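Local structure of citrinin polyketide synthase (Monascus purpureus, 5MPT) at residues 213-218 with 237-242. The protein makes the keto-aldehyde precursor of the mycotoxin citrinin as a non-reducing polyketide synthase, of which this is the C-methyltransferase domain with the spent cofactor bound. Sequence-based numbering, arbitrary orientation. Where two conformers were deposited one is given.
Sequences MGAGTG and YTMTDL. With SAH (S-adenosyl-L-homocysteine), chain B.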
loop_
_atom_site.group_PDB
_atom_site.type_symbol
_atom_site.label_atom_id
_atom_site.label_comp_id
_atom_site.label_asym_id
_atom_site.label_seq_id
_atom_site.Cartn_x
_atom_site.Cartn_y
_atom_site.Cartn_z
ATOM N N MET A 213 -3.444 3.635 12.273
ATOM C CA MET A 213 -4.272 4.380 11.346
ATOM C C MET A 213 -4.450 3.595 10.059
ATOM O O MET A 213 -3.607 2.790 9.678
ATOM C CB MET A 213 -3.652 5.736 11.048
ATOM C CG MET A 213 -3.518 6.562 12.314
ATOM S SD MET A 213 -2.925 8.211 11.983
ATOM C CE MET A 213 -3.754 9.136 13.266
ATOM N N GLY A 214 -5.588 3.840 9.422
ATOM C CA GLY A 214 -5.869 3.177 8.146
ATOM C C GLY A 214 -5.782 1.673 8.246
ATOM O O GLY A 214 -5.362 0.992 7.292
ATOM N N ALA A 215 -6.212 1.122 9.378
ATOM C CA ALA A 215 -6.027 -0.302 9.626
ATOM C C ALA A 215 -6.846 -1.149 8.670
ATOM O O ALA A 215 -6.502 -2.313 8.421
ATOM C CB ALA A 215 -6.393 -0.626 11.077
ATOM N N GLY A 216 -7.916 -0.587 8.128
ATOM C CA GLY A 216 -8.669 -1.215 7.075
ATOM C C GLY A 216 -9.078 -2.640 7.359
ATOM O O GLY A 216 -9.790 -2.907 8.336
ATOM N N THR A 217 -8.616 -3.550 6.503
ATOM C CA THR A 217 -8.933 -4.971 6.536
ATOM C C THR A 217 -8.159 -5.722 7.608
ATOM O O THR A 217 -8.405 -6.916 7.803
ATOM C CB THR A 217 -8.658 -5.613 5.166
ATOM O OG1 THR A 217 -7.257 -5.546 4.827
ATOM C CG2 THR A 217 -9.504 -4.955 4.049
ATOM N N GLY A 218 -7.263 -5.048 8.323
ATOM C CA GLY A 218 -6.488 -5.699 9.355
ATOM C C GLY A 218 -5.332 -6.506 8.833
ATOM O O GLY A 218 -4.949 -7.497 9.465
ATOM N N TYR A 237 -3.982 -1.139 22.346
ATOM C CA TYR A 237 -3.909 -1.055 20.885
ATOM C C TYR A 237 -5.205 -0.481 20.343
ATOM O O TYR A 237 -6.261 -1.107 20.466
ATOM C CB TYR A 237 -3.664 -2.429 20.298
ATOM C CG TYR A 237 -3.243 -2.437 18.852
ATOM C CD1 TYR A 237 -4.158 -2.218 17.831
ATOM C CD2 TYR A 237 -1.929 -2.705 18.511
ATOM C CE1 TYR A 237 -3.760 -2.264 16.502
ATOM C CE2 TYR A 237 -1.525 -2.757 17.201
ATOM C CZ TYR A 237 -2.447 -2.531 16.196
ATOM O OH TYR A 237 -2.024 -2.587 14.887
ATOM N N THR A 238 -5.128 0.711 19.761
ATOM C CA THR A 238 -6.284 1.384 19.207
ATOM C C THR A 238 -6.228 1.182 17.700
ATOM O O THR A 238 -5.347 1.717 17.012
ATOM C CB THR A 238 -6.304 2.863 19.604
ATOM O OG1 THR A 238 -6.258 2.981 21.033
ATOM C CG2 THR A 238 -7.565 3.549 19.099
ATOM N N MET A 239 -7.151 0.382 17.196
ATOM C CA MET A 239 -7.263 0.131 15.776
ATOM C C MET A 239 -8.253 1.134 15.196
ATOM O O MET A 239 -9.393 1.231 15.667
ATOM C CB MET A 239 -7.731 -1.296 15.534
ATOM C CG MET A 239 -7.784 -1.659 14.086
ATOM S SD MET A 239 -8.716 -3.153 13.839
ATOM C CE MET A 239 -8.543 -3.294 12.063
ATOM N N THR A 240 -7.820 1.883 14.186
ATOM C CA THR A 240 -8.655 2.935 13.617
ATOM C C THR A 240 -8.619 2.918 12.093
ATOM O O THR A 240 -7.738 2.322 11.466
ATOM C CB THR A 240 -8.216 4.313 14.121
ATOM O OG1 THR A 240 -7.091 4.783 13.375
ATOM C CG2 THR A 240 -7.858 4.285 15.608
ATOM N N ASP A 241 -9.615 3.583 11.497
ATOM C CA ASP A 241 -9.716 3.723 10.044
ATOM C C ASP A 241 -10.752 4.791 9.767
ATOM O O ASP A 241 -11.569 5.114 10.623
ATOM C CB ASP A 241 -10.132 2.414 9.350
ATOM C CG ASP A 241 -9.823 2.403 7.842
ATOM O OD1 ASP A 241 -8.753 1.921 7.411
ATOM O OD2 ASP A 241 -10.664 2.865 7.062
ATOM N N LEU A 242 -10.709 5.315 8.548
ATOM C CA LEU A 242 -11.764 6.200 8.095
ATOM C C LEU A 242 -13.100 5.477 7.988
ATOM O O LEU A 242 -14.149 6.111 8.148
ATOM C CB LEU A 242 -11.391 6.797 6.733
ATOM C CG LEU A 242 -12.298 7.965 6.270
ATOM C CD1 LEU A 242 -12.256 9.127 7.239
ATOM C CD2 LEU A 242 -11.860 8.455 4.906
HETATM N N SAH B . -3.747 -0.903 6.083
HETATM C CA SAH B . -4.703 -1.355 5.029
HETATM C CB SAH B . -4.183 -1.455 3.599
HETATM C CG SAH B . -4.002 -0.124 2.891
HETATM S SD SAH B . -5.645 0.362 2.260
HETATM C C SAH B . -5.223 -2.760 5.444
HETATM O O SAH B . -6.426 -2.995 4.965
HETATM O OXT SAH B . -4.588 -3.556 6.090
HETATM C "C5'" SAH B . -5.783 2.085 2.807
HETATM C "C4'" SAH B . -6.646 2.144 4.050
HETATM O "O4'" SAH B . -6.591 3.519 4.487
HETATM C "C3'" SAH B . -8.128 1.806 3.840
HETATM O "O3'" SAH B . -8.523 0.970 4.924
HETATM C "C2'" SAH B . -8.817 3.180 3.880
HETATM O "O2'" SAH B . -10.134 3.119 4.426
HETATM C "C1'" SAH B . -7.889 3.945 4.816
HETATM N N9 SAH B . -7.921 5.398 4.703
HETATM C C8 SAH B . -8.001 6.157 3.566
HETATM N N7 SAH B . -8.060 7.449 3.786
HETATM C C5 SAH B . -8.023 7.548 5.170
HETATM C C6 SAH B . -8.057 8.649 6.047
HETATM N N6 SAH B . -8.181 9.921 5.648
HETATM N N1 SAH B . -7.996 8.396 7.368
HETATM C C2 SAH B . -7.906 7.129 7.784
HETATM N N3 SAH B . -7.860 6.010 7.059
HETATM C C4 SAH B . -7.929 6.290 5.747
HETATM O O HOH W 1 -7.290 5.810 10.896
#
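The D241 carboxylate lies between the G214–G216 turn and the ribose of SAH. SAH O2' approaches OD2 (2.7 Å) close to the carboxylate plane, and O3' donates to OD1 (2.7 Å) from slightly off it. G216 N stands further out on the same side as O3'; its bond to OD1 is weak, bent to 128° at the hydrogen. OD1 thus joins loop and sugar, while OD2 also accepts from S243 N. With CG anti to the backbone N (chi1 -162°), D241 extends to the ribose. Over one adenine face lies L242, its CB 3.6 Å from SAH N3.

The loop is anchored by a straighter bond, A215 N to T240 O (2.9 Å, 165°). A water donates to T240 OG1 and accepts from G214 N; OG1 is also bonded to E212 O. A215 CB presses on M239 CG at 3.5 Å, a close approach for two carbons. At the homocysteine end, SAH N donates to G214 O, and both T217 N and OG1 donate to SAH O.

The GAGTG turn and the acidic D241 that binds the ribose hydroxyls are the cofactor-binding signature of Rossmann-like class I methyltransferases. The turn links strand 208-213 to helix 221-231, whose T221 touches A215 and M239; strand 235-241 runs parallel between 208-213 and the outermost strand 260-264.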